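Local coordinates for protein SAM-dependent methyltransferase (Geobacter sulfurreducens, PDB 5BP7) that binds S-adenosyl-L-homocysteine and probably acts as an S-adenosylmethionine-dependent methyltransferase, at residues A[120-123]-A[124-128]. Sequence-based numbering, arbitrary orientation.
Sequences GYVS and DDKAG
Two flat carbonyl groups, those of Asp-125 and Ser-123, receive side-chain donors from different directions. The hydroxyl of Ser-123 stands over the Asp-125 carbonyl, its OG donating to O of Asp-125 at 2.8 Å. It lies 40° out of the carbonyl plane, so the bond does not follow a lone pair. At the Ser-123 carbonyl the approach is in plane and much straighter: NZ of Lys-126 reaches O of Ser-123 at 3.0 Å, with a C=O...donor angle of 158°.

The two bonds illustrate how a short loop can be tied by its own side chains. Ser-123, buried although most of its neighbours here are exposed, has its hydroxyl turned opposite its own backbone N (chi1 -170°), beside the carbonyl carbon, where it can reach Asp-125 O. There OG also packs 3.6 Å from CB of Asp-125. CB of Lys-126 points away from 120-123, but a bend at chi2 brings the chain back, and its ammonium reaches the Ser-123 oxygen within the carbonyl plane. CG1 of Val-122 lies alongside at 4.1 Å from NZ of Lys-126, giving the charged end a nonpolar neighbour.

Partners beyond the loop complete the grip. NE of Arg-62, at the start of strand 62-66, gives Asp-125 O a second donor, while NZ of Lys-126 also bonds to Arg-151 O and could polarise both carbonyls it bridges. Ser-123 N bonds to Ser-152 OG, and the Ser-123 side chain rests on Leu-64.

The loop is thereby tied both to strand 62-66 and to the loop carrying Arg-151 and Ser-152 just as the chain enters strand 127-133, the fourth parallel strand of the Rossmann-like, 3-2-1-4-5-7-6 sheet that characterises class I methyltransferases.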
loop_
_atom_site.group_PDB
_atom_site.type_symbol
_atom_site.label_atom_id
_atom_site.label_comp_id
_atom_site.label_asym_id
_atom_site.label_seq_id
_atom_site.Cartn_x
_atom_site.Cartn_y
_atom_site.Cartn_z
ATOM N N GLY A 120 12.037 11.331 0.316
ATOM C CA GLY A 120 12.771 12.153 1.287
ATOM C C GLY A 120 11.928 12.927 2.282
ATOM O O GLY A 120 12.424 13.849 2.906
ATOM N N TYR A 121 10.654 12.576 2.416
ATOM C CA TYR A 121 9.762 13.313 3.276
ATOM C C TYR A 121 10.069 12.947 4.721
ATOM O O TYR A 121 9.943 11.797 5.111
ATOM C CB TYR A 121 8.286 13.028 2.952
ATOM C CG TYR A 121 7.310 13.961 3.662
ATOM C CD1 TYR A 121 6.876 13.696 4.977
ATOM C CD2 TYR A 121 6.795 15.105 3.014
ATOM C CE1 TYR A 121 5.987 14.550 5.628
ATOM C CE2 TYR A 121 5.886 15.966 3.652
ATOM C CZ TYR A 121 5.499 15.692 4.965
ATOM O OH TYR A 121 4.591 16.529 5.592
ATOM N N VAL A 122 10.415 13.954 5.509
ATOM C CA VAL A 122 10.588 13.824 6.947
ATOM C C VAL A 122 9.667 14.852 7.635
ATOM O O VAL A 122 9.699 16.029 7.319
ATOM C CB VAL A 122 12.033 14.101 7.374
ATOM C CG1 VAL A 122 12.192 13.968 8.892
ATOM C CG2 VAL A 122 12.962 13.152 6.659
ATOM N N SER A 123 8.837 14.383 8.562
ATOM C CA SER A 123 7.930 15.260 9.278
ATOM C C SER A 123 8.681 15.876 10.458
ATOM O O SER A 123 9.372 15.182 11.192
ATOM C CB SER A 123 6.728 14.475 9.773
ATOM O OG SER A 123 5.755 15.364 10.261
ATOM N N ASP A 124 8.552 17.179 10.641
ATOM C CA ASP A 124 9.007 17.823 11.895
ATOM C C ASP A 124 8.107 17.399 13.072
ATOM O O ASP A 124 8.544 17.341 14.204
ATOM C CB ASP A 124 9.050 19.352 11.750
ATOM C CG ASP A 124 10.071 19.813 10.701
ATOM O OD1 ASP A 124 11.185 19.277 10.672
ATOM O OD2 ASP A 124 9.737 20.702 9.884
ATOM N N ASP A 125 6.832 17.195 12.769
ATOM C CA ASP A 125 5.865 16.660 13.693
ATOM C C ASP A 125 6.022 15.134 13.752
ATOM O O ASP A 125 5.487 14.436 12.922
ATOM C CB ASP A 125 4.475 17.093 13.175
ATOM C CG ASP A 125 3.368 16.742 14.114
ATOM O OD1 ASP A 125 3.633 16.227 15.241
ATOM O OD2 ASP A 125 2.213 16.959 13.686
ATOM N N LYS A 126 6.729 14.627 14.766
ATOM C CA LYS A 126 7.032 13.204 14.837
ATOM C C LYS A 126 5.763 12.375 15.097
ATOM O O LYS A 126 4.863 12.773 15.848
ATOM C CB LYS A 126 8.086 12.885 15.925
ATOM C CG LYS A 126 9.417 13.632 15.859
ATOM C CD LYS A 126 10.157 13.369 14.578
ATOM C CE LYS A 126 11.396 14.262 14.403
ATOM N NZ LYS A 126 11.680 14.436 12.933
ATOM N N ALA A 127 5.744 11.185 14.529
ATOM C CA ALA A 127 4.556 10.337 14.548
ATOM C C ALA A 127 4.749 9.116 15.441
ATOM O O ALA A 127 5.828 8.530 15.464
ATOM C CB ALA A 127 4.223 9.903 13.138
ATOM N N GLY A 128 3.699 8.755 16.174
ATOM C CA GLY A 128 3.643 7.491 16.914
ATOM C C GLY A 128 3.549 6.261 16.008
ATOM O O GLY A 128 3.988 5.184 16.387
#